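Long-range contacts in glycoside Hydrolase Family 43_12 (Metagenome, PDB 7JVH), which probably hydrolyses glycosidic bonds in xylose- or arabinose-containing plant glycans: residues 186-190 / 237-243; 396-400 / 433-437; 461-465 / 557-561. All coordinates share one frame; numbering follows the deposited sequence.

Contact 1 (186-190 / 237-243); sequences LVHND and WIEGPHI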
loop_
_atom_site.group_PDB
_atom_site.type_symbol
_atom_site.label_atom_id
_atom_site.label_comp_id
_atom_site.label_asym_id
_atom_site.label_seq_id
_atom_site.Cartn_x
_atom_site.Cartn_y
_atom_site.Cartn_z
ATOM N N LEU A 186 -2.124 -21.374 -12.858
ATOM C CA LEU A 186 -2.278 -20.515 -11.709
ATOM C C LEU A 186 -1.437 -21.095 -10.601
ATOM O O LEU A 186 -1.554 -22.275 -10.282
ATOM C CB LEU A 186 -3.741 -20.471 -11.293
ATOM C CG LEU A 186 -4.093 -19.532 -10.140
ATOM C CD1 LEU A 186 -5.571 -19.193 -10.201
ATOM C CD2 LEU A 186 -3.698 -20.106 -8.773
ATOM N N VAL A 187 -0.572 -20.264 -10.025
ATOM C CA VAL A 187 0.284 -20.672 -8.931
ATOM C C VAL A 187 -0.076 -19.843 -7.707
ATOM O O VAL A 187 -0.493 -18.674 -7.821
ATOM C CB VAL A 187 1.777 -20.535 -9.296
ATOM C CG1 VAL A 187 2.197 -19.060 -9.369
ATOM C CG2 VAL A 187 2.615 -21.372 -8.353
ATOM N N HIS A 188 0.053 -20.452 -6.528
ATOM C CA HIS A 188 -0.246 -19.760 -5.288
ATOM C C HIS A 188 0.452 -20.421 -4.124
ATOM O O HIS A 188 0.978 -21.531 -4.259
ATOM C CB HIS A 188 -1.764 -19.671 -5.070
ATOM C CG HIS A 188 -2.398 -20.971 -4.668
ATOM N ND1 HIS A 188 -2.713 -21.270 -3.363
ATOM C CD2 HIS A 188 -2.805 -22.034 -5.405
ATOM C CE1 HIS A 188 -3.273 -22.471 -3.310
ATOM N NE2 HIS A 188 -3.336 -22.956 -4.534
ATOM N N ASN A 189 0.500 -19.687 -3.001
ATOM C CA ASN A 189 0.972 -20.200 -1.718
ATOM C C ASN A 189 -0.184 -20.982 -1.086
ATOM O O ASN A 189 -1.344 -20.657 -1.311
ATOM C CB ASN A 189 1.484 -19.028 -0.853
ATOM C CG ASN A 189 1.354 -19.265 0.652
ATOM O OD1 ASN A 189 0.245 -19.300 1.183
ATOM N ND2 ASN A 189 2.487 -19.367 1.348
ATOM N N ASP A 190 0.151 -22.028 -0.328
ATOM C CA ASP A 190 -0.837 -22.827 0.388
ATOM C C ASP A 190 -0.212 -23.404 1.653
ATOM O O ASP A 190 0.994 -23.291 1.860
ATOM C CB ASP A 190 -1.379 -23.963 -0.502
ATOM C CG ASP A 190 -2.817 -24.385 -0.135
ATOM O OD1 ASP A 190 -3.354 -23.932 0.911
ATOM O OD2 ASP A 190 -3.415 -25.173 -0.896
ATOM N N TRP A 237 7.435 -19.144 5.297
ATOM C CA TRP A 237 6.418 -18.539 4.434
ATOM C C TRP A 237 6.811 -18.247 2.982
ATOM O O TRP A 237 6.640 -17.126 2.506
ATOM C CB TRP A 237 5.888 -17.259 5.091
ATOM C CG TRP A 237 4.691 -17.513 5.948
ATOM C CD1 TRP A 237 4.673 -17.800 7.279
ATOM C CD2 TRP A 237 3.330 -17.512 5.510
ATOM N NE1 TRP A 237 3.379 -17.979 7.697
ATOM C CE2 TRP A 237 2.532 -17.799 6.634
ATOM C CE3 TRP A 237 2.709 -17.296 4.272
ATOM C CZ2 TRP A 237 1.139 -17.886 6.561
ATOM C CZ3 TRP A 237 1.324 -17.364 4.198
ATOM C CH2 TRP A 237 0.555 -17.664 5.339
ATOM N N ILE A 238 7.300 -19.265 2.268
ATOM C CA ILE A 238 7.485 -19.156 0.840
ATOM C C ILE A 238 6.167 -18.732 0.211
ATOM O O ILE A 238 5.133 -19.332 0.465
ATOM C CB ILE A 238 8.035 -20.446 0.184
ATOM C CG1 ILE A 238 8.359 -20.188 -1.292
ATOM C CG2 ILE A 238 7.075 -21.610 0.333
ATOM C CD1 ILE A 238 9.602 -20.890 -1.788
ATOM N N GLU A 239 6.220 -17.674 -0.601
ATOM C CA GLU A 239 5.031 -17.041 -1.143
ATOM C C GLU A 239 5.385 -16.164 -2.353
ATOM O O GLU A 239 6.434 -16.342 -2.961
ATOM C CB GLU A 239 4.317 -16.254 -0.024
ATOM C CG GLU A 239 5.044 -15.021 0.470
ATOM C CD GLU A 239 4.473 -14.476 1.786
ATOM O OE1 GLU A 239 3.311 -14.734 2.102
ATOM O OE2 GLU A 239 5.173 -13.771 2.535
ATOM N N GLY A 240 4.470 -15.255 -2.717
ATOM C CA GLY A 240 4.569 -14.433 -3.901
ATOM C C GLY A 240 5.057 -15.160 -5.158
ATOM O O GLY A 240 5.876 -14.624 -5.893
ATOM N N PRO A 241 4.564 -16.376 -5.472
ATOM C CA PRO A 241 5.082 -17.124 -6.630
ATOM C C PRO A 241 4.725 -16.463 -7.964
ATOM O O PRO A 241 3.576 -16.060 -8.154
ATOM C CB PRO A 241 4.370 -18.484 -6.516
ATOM C CG PRO A 241 3.116 -18.190 -5.731
ATOM C CD PRO A 241 3.458 -17.076 -4.777
ATOM N N HIS A 242 5.709 -16.339 -8.866
ATOM C CA HIS A 242 5.465 -15.925 -10.250
ATOM C C HIS A 242 6.168 -16.879 -11.228
ATOM O O HIS A 242 7.330 -17.252 -11.025
ATOM C CB HIS A 242 5.944 -14.490 -10.490
ATOM C CG HIS A 242 5.187 -13.459 -9.714
ATOM N ND1 HIS A 242 3.856 -13.188 -9.938
ATOM C CD2 HIS A 242 5.575 -12.629 -8.713
ATOM C CE1 HIS A 242 3.459 -12.240 -9.107
ATOM N NE2 HIS A 242 4.481 -11.888 -8.356
ATOM N N ILE A 243 5.454 -17.251 -12.296
ATOM C CA ILE A 243 6.019 -18.035 -13.384
ATOM C C ILE A 243 6.384 -17.112 -14.532
ATOM O O ILE A 243 5.613 -16.222 -14.891
ATOM C CB ILE A 243 5.050 -19.118 -13.912
ATOM C CG1 ILE A 243 4.595 -20.064 -12.796
ATOM C CG2 ILE A 243 5.704 -19.916 -15.032
ATOM C CD1 ILE A 243 5.652 -21.030 -12.315
#

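Contact 2 (396-400 / 433-437); sequences RWVAM and ALFHR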
loop_
_atom_site.group_PDB
_atom_site.type_symbol
_atom_site.label_atom_id
_atom_site.label_comp_id
_atom_site.label_asym_id
_atom_site.label_seq_id
_atom_site.Cartn_x
_atom_site.Cartn_y
_atom_site.Cartn_z
ATOM N N ARG A 396 -4.947 9.421 -4.943
ATOM C CA ARG A 396 -4.138 9.157 -3.743
ATOM C C ARG A 396 -4.952 9.149 -2.466
ATOM O O ARG A 396 -4.486 8.652 -1.442
ATOM C CB ARG A 396 -3.048 10.214 -3.571
ATOM C CG ARG A 396 -1.758 9.897 -4.282
ATOM C CD ARG A 396 -0.845 11.112 -4.261
ATOM N NE ARG A 396 -1.422 12.226 -5.014
ATOM C CZ ARG A 396 -0.736 13.281 -5.429
ATOM N NH1 ARG A 396 0.534 13.421 -5.101
ATOM N NH2 ARG A 396 -1.357 14.233 -6.107
ATOM N N TRP A 397 -6.155 9.733 -2.528
ATOM C CA TRP A 397 -7.037 9.862 -1.387
ATOM C C TRP A 397 -7.876 8.609 -1.209
ATOM O O TRP A 397 -8.568 8.189 -2.121
ATOM C CB TRP A 397 -7.915 11.085 -1.564
ATOM C CG TRP A 397 -7.108 12.327 -1.489
ATOM C CD1 TRP A 397 -6.676 13.084 -2.536
ATOM C CD2 TRP A 397 -6.590 12.940 -0.303
ATOM N NE1 TRP A 397 -5.927 14.134 -2.074
ATOM C CE2 TRP A 397 -5.859 14.068 -0.706
ATOM C CE3 TRP A 397 -6.664 12.634 1.059
ATOM C CZ2 TRP A 397 -5.218 14.905 0.204
ATOM C CZ3 TRP A 397 -6.023 13.467 1.970
ATOM C CH2 TRP A 397 -5.319 14.598 1.534
ATOM N N VAL A 398 -7.793 8.022 -0.013
ATOM C CA VAL A 398 -8.512 6.809 0.343
ATOM C C VAL A 398 -9.362 7.036 1.590
ATOM O O VAL A 398 -9.099 7.954 2.382
ATOM C CB VAL A 398 -7.540 5.638 0.611
ATOM C CG1 VAL A 398 -6.803 5.254 -0.671
ATOM C CG2 VAL A 398 -6.554 5.965 1.734
ATOM N N ALA A 399 -10.387 6.190 1.748
ATOM C CA ALA A 399 -11.211 6.127 2.946
ATOM C C ALA A 399 -10.975 4.757 3.572
ATOM O O ALA A 399 -10.520 3.836 2.898
ATOM C CB ALA A 399 -12.667 6.315 2.589
HETATM N N MSE A 400 -11.255 4.637 4.872
HETATM C CA MSE A 400 -11.157 3.372 5.583
HETATM C C MSE A 400 -12.510 2.670 5.559
HETATM O O MSE A 400 -13.506 3.252 5.968
HETATM C CB MSE A 400 -10.703 3.602 7.028
HETATM C CG MSE A 400 -9.273 4.094 7.161
HETATM SE SE MSE A 400 -7.985 2.771 6.504
HETATM C CE MSE A 400 -8.558 1.055 7.288
ATOM N N ALA A 433 -13.761 10.086 6.945
ATOM C CA ALA A 433 -12.431 10.655 6.909
ATOM C C ALA A 433 -11.748 10.311 5.573
ATOM O O ALA A 433 -11.932 9.232 5.039
ATOM C CB ALA A 433 -11.620 10.147 8.080
ATOM N N LEU A 434 -10.990 11.268 5.028
ATOM C CA LEU A 434 -10.230 11.085 3.795
ATOM C C LEU A 434 -8.754 11.154 4.134
ATOM O O LEU A 434 -8.330 12.055 4.854
ATOM C CB LEU A 434 -10.606 12.126 2.741
ATOM C CG LEU A 434 -10.342 11.766 1.285
ATOM C CD1 LEU A 434 -11.071 10.500 0.885
ATOM C CD2 LEU A 434 -10.740 12.924 0.386
ATOM N N PHE A 435 -7.985 10.177 3.621
ATOM C CA PHE A 435 -6.640 9.906 4.078
ATOM C C PHE A 435 -5.623 9.908 2.945
ATOM O O PHE A 435 -5.918 9.538 1.803
ATOM C CB PHE A 435 -6.564 8.555 4.781
ATOM C CG PHE A 435 -7.154 8.547 6.169
ATOM C CD1 PHE A 435 -6.564 9.272 7.197
ATOM C CD2 PHE A 435 -8.294 7.792 6.452
ATOM C CE1 PHE A 435 -7.095 9.258 8.463
ATOM C CE2 PHE A 435 -8.831 7.777 7.725
ATOM C CZ PHE A 435 -8.234 8.501 8.737
ATOM N N HIS A 436 -4.405 10.320 3.312
ATOM C CA HIS A 436 -3.242 10.365 2.465
ATOM C C HIS A 436 -2.203 9.536 3.197
ATOM O O HIS A 436 -2.017 9.707 4.403
ATOM C CB HIS A 436 -2.769 11.808 2.324
ATOM C CG HIS A 436 -1.650 11.991 1.344
ATOM N ND1 HIS A 436 -0.361 11.575 1.604
ATOM C CD2 HIS A 436 -1.625 12.548 0.107
ATOM C CE1 HIS A 436 0.403 11.871 0.569
ATOM N NE2 HIS A 436 -0.340 12.456 -0.351
ATOM N N ARG A 437 -1.531 8.635 2.466
ATOM C CA ARG A 437 -0.498 7.794 3.034
ATOM C C ARG A 437 0.649 8.638 3.558
ATOM O O ARG A 437 1.005 9.656 2.959
ATOM C CB ARG A 437 0.030 6.828 1.970
ATOM C CG ARG A 437 -0.972 5.774 1.528
ATOM C CD ARG A 437 -0.495 5.148 0.242
ATOM N NE ARG A 437 -1.309 4.060 -0.290
ATOM C CZ ARG A 437 -2.471 4.222 -0.921
ATOM N NH1 ARG A 437 -3.033 5.418 -1.069
ATOM N NH2 ARG A 437 -3.105 3.173 -1.411
HETATM O O HOH W 1 -2.308 8.101 -0.237
#

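Contact 3 (461-465 / 557-561); sequences LICYQ and TGALV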
loop_
_atom_site.group_PDB
_atom_site.type_symbol
_atom_site.label_atom_id
_atom_site.label_comp_id
_atom_site.label_asym_id
_atom_site.label_seq_id
_atom_site.Cartn_x
_atom_site.Cartn_y
_atom_site.Cartn_z
ATOM N N LEU A 461 -8.229 16.832 12.124
ATOM C CA LEU A 461 -7.054 16.301 11.461
ATOM C C LEU A 461 -6.639 15.035 12.177
ATOM O O LEU A 461 -6.601 15.008 13.405
ATOM C CB LEU A 461 -5.923 17.353 11.526
ATOM C CG LEU A 461 -4.515 16.930 11.131
ATOM C CD1 LEU A 461 -4.402 16.720 9.628
ATOM C CD2 LEU A 461 -3.539 17.977 11.621
ATOM N N ILE A 462 -6.287 14.006 11.401
ATOM C CA ILE A 462 -6.062 12.655 11.910
ATOM C C ILE A 462 -4.746 12.057 11.410
ATOM O O ILE A 462 -4.437 12.129 10.219
ATOM C CB ILE A 462 -7.187 11.695 11.464
ATOM C CG1 ILE A 462 -8.561 12.279 11.777
ATOM C CG2 ILE A 462 -7.007 10.338 12.133
ATOM C CD1 ILE A 462 -9.708 11.447 11.278
ATOM N N CYS A 463 -3.991 11.459 12.340
ATOM C CA CYS A 463 -2.893 10.546 12.051
ATOM C C CYS A 463 -3.340 9.135 12.527
ATOM O O CYS A 463 -3.615 8.927 13.714
ATOM C CB CYS A 463 -1.610 11.009 12.755
ATOM S SG CYS A 463 -1.110 12.719 12.369
ATOM N N TYR A 464 -3.392 8.186 11.581
ATOM C CA TYR A 464 -4.081 6.907 11.738
ATOM C C TYR A 464 -3.207 5.733 11.302
ATOM O O TYR A 464 -2.793 5.660 10.150
ATOM C CB TYR A 464 -5.325 6.924 10.847
ATOM C CG TYR A 464 -6.308 5.787 11.040
ATOM C CD1 TYR A 464 -6.167 4.576 10.349
ATOM C CD2 TYR A 464 -7.428 5.947 11.854
ATOM C CE1 TYR A 464 -7.088 3.551 10.513
ATOM C CE2 TYR A 464 -8.366 4.941 11.993
ATOM C CZ TYR A 464 -8.181 3.736 11.329
ATOM O OH TYR A 464 -9.064 2.675 11.459
ATOM N N GLN A 465 -2.957 4.800 12.226
ATOM C CA GLN A 465 -2.369 3.494 11.916
ATOM C C GLN A 465 -3.498 2.456 11.860
ATOM O O GLN A 465 -3.709 1.800 10.834
ATOM C CB GLN A 465 -1.315 3.131 12.957
ATOM C CG GLN A 465 -0.736 1.718 12.899
ATOM C CD GLN A 465 -0.302 1.274 11.501
ATOM O OE1 GLN A 465 -0.818 0.282 11.015
ATOM N NE2 GLN A 465 0.621 1.998 10.856
ATOM N N THR A 557 0.183 -2.491 7.215
ATOM C CA THR A 557 -0.072 -1.150 6.670
ATOM C C THR A 557 0.755 -0.018 7.271
ATOM O O THR A 557 1.190 -0.096 8.410
ATOM C CB THR A 557 -1.535 -0.755 6.841
ATOM O OG1 THR A 557 -1.896 -0.840 8.245
ATOM C CG2 THR A 557 -2.414 -1.635 5.976
ATOM N N GLY A 558 0.927 1.039 6.477
ATOM C CA GLY A 558 1.577 2.259 6.926
ATOM C C GLY A 558 0.569 3.264 7.503
ATOM O O GLY A 558 -0.602 3.207 7.222
ATOM N N ALA A 559 1.079 4.217 8.274
ATOM C CA ALA A 559 0.274 5.292 8.828
ATOM C C ALA A 559 -0.323 6.159 7.731
ATOM O O ALA A 559 0.171 6.185 6.598
ATOM C CB ALA A 559 1.097 6.145 9.791
ATOM N N LEU A 560 -1.391 6.874 8.099
ATOM C CA LEU A 560 -2.140 7.743 7.212
ATOM C C LEU A 560 -2.286 9.094 7.899
ATOM O O LEU A 560 -2.250 9.183 9.117
ATOM C CB LEU A 560 -3.526 7.162 6.930
ATOM C CG LEU A 560 -3.558 5.728 6.380
ATOM C CD1 LEU A 560 -4.954 5.154 6.485
ATOM C CD2 LEU A 560 -3.072 5.665 4.935
ATOM N N VAL A 561 -2.465 10.147 7.098
ATOM C CA VAL A 561 -2.790 11.458 7.587
ATOM C C VAL A 561 -3.948 11.963 6.745
ATOM O O VAL A 561 -3.991 11.753 5.540
ATOM C CB VAL A 561 -1.564 12.415 7.537
ATOM C CG1 VAL A 561 -1.141 12.714 6.107
ATOM C CG2 VAL A 561 -1.855 13.709 8.293
HETATM O O HOH W 2 0.336 -2.012 10.432
#

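Contact 1 (186-190 / 237-243)
Val187 and Asn189 meet Pro241 and Ile238 in a buried blade-to-blade contact, where strand 184-190 packs against strand 239-246 without sharing a sheet with it. The two short strands run nearly antiparallel, at 163°, with their axes 6.1 Å apart, and no backbone hydrogen bond joins them. Side chains bridge the gap instead. Val187 sets both methyls on the proline ring: CG1 lies 3.6 Å from Pro241 CB, and CG2 is 3.8 Å from that same CB. The CG1 branch, held between backbone N and carbonyl carbon (chi1 71°), also reaches Ile243, its CG1 being 4.3 Å from Ile243 CG1. From the opposite strand Pro241 CG pushes up to the backbone of His188, 3.7 Å from its CA.

The fold is the five-bladed beta-propeller of family 43. Strand 184-190 belongs to the blade formed by residues 175-226 and hydrogen-bonds there to Ser175 and Lys205, while 239-246 opens the next blade, whose Leu252 and Cys254 also pack on Pro241.

One polar link crosses the seam. Asn189 ND2 donates to Ile238 O at 2.8 Å, a fairly straight bond (165°) with the acceptor lying in the amide plane. Its OD1 is taken by Arg202 NH2, so both ends of the amide are engaged and its rotation is fixed. Trp237 adds its ring, the plane of which is nearly parallel to that of the amide, with CE3 3.6 Å from Asn189 ND2. Beside this seam Glu239 OE1 hydrogen-bonds a glycerol, probably from the crystallisation liquor but consistent with a pocket at this spot.

Contact 2 (396-400 / 433-437)
A water gripped three ways ties Arg396 to Arg437: it donates to Arg396 O at 2.5 Å and accepts from Arg437 N at 2.9 Å and from Arg437 NH1, also 2.9 Å. It sits at the edge of the guanidinium, near its plane, while Arg437 NE is bound to Cys60 O, so the group is held from two directions and its rotation is fixed. Further along, Val398 and Phe435 make a single antiparallel bridge of the hydrogen-bonded kind, with Val398 N to Phe435 O at 3.0 Å and Phe435 N to Val398 O at 2.8 Å.

Trp397 carries CG anti to its carbonyl carbon (chi1 -68°), which brings the indole against His436. His436 CB lies over one face of the six-membered ring, and the edge of its imidazole turns toward that ring's face, planes at 69°. Leu434 meets the indole at about a right angle, its CG 3.8 Å from Trp397 CE3, and Trp397 NE1 is hydrogen-bonded with Tyr384 OH. With an alanine here, His436 and Leu434 would probably lose the packing partner they share, and Tyr384 OH its indole mate. At the far end, selenomethionine Met400 brings CG to 3.8 Å from Phe435 CE2.

Strand 433-437 is outermost in a six-stranded sheet of the C-terminal concanavalin A-like beta-sandwich; segment 396-400 crosses it at a slant and, through Ala399 and Phe83, pairs with strand 82-83 of the family 43 domain, an arrangement belonging to a domain interface.

Contact 3 (461-465 / 557-561)
Cys463 and Val561 face each other as a non-hydrogen-bonded antiparallel pair, CA atoms 4.6 Å apart, next to the hydrogen-bonded pair of Tyr464 and Leu560 with CA atoms at 5.0 Å. The end-to-end directions of the two segments differ by 170°. Tyr464 N donates to Leu560 O at 2.9 Å, and Leu560 N answers to Tyr464 O at 2.8 Å. CA-H...O contacts, such as Val561 CA to Ile462 O, fill in between. Beyond this pair the chain turns a corner at Gln465.

On the face with Cys463 and Val561, the valine branch CG2 reaches Leu461 CD1 at 4.2 Å; Tyr443, Tyr526 and Phe528 from the opposing sheet of the sandwich pack on the residues of this face. On the other face Tyr464 and Leu560 lie side by side, pointing the same way, with CD1 of Tyr464 4.1 Å from CD1 of Leu560, and both meet Phe435 of the neighbouring strand.

Gln465 ends the contact in polar fashion. Its chain bends at chi2 (48°), which turns the amide back onto Thr557. There NE2 donates over a long 3.3 Å to Thr557 O from above the carbonyl plane, and also bonds Leu548 O. OE1 stands 3.2 Å from Thr557 OG1, a weak bond at most, and a water donates to OE1 while accepting from Thr557 N.

The chemistry is thus graded: two sound backbone bonds and apolar faces fix the strands, whereas the corner at Gln465 is held by looser polar contacts, its amide donor being shared between Thr557 O and Leu548 O.

How the contacts relate
All three contacts are buried, but they serve different parts of the molecule. Contact 1 lies in the propeller, its centre about 30 Å from the centres of both others, and joins two blades that share no sheet, so side chains do the work. Contacts 2 and 3 sit in the C-terminal sandwich, centres about 9 Å apart, and both reach one sheet: strands 433-437 and 560-566 are neighbours, with His436 N probably bonded to Val561 O at 2.7 Å. Contact 3 is regular pairing between inner strands, with a watered Gln465-Thr557 corner; contact 2 reaches past the sheet's outermost strand toward the catalytic domain and relies more on aromatic rings and an arginine-water bridge. Phe435 packs on Tyr464 and Leu560, linking the pair.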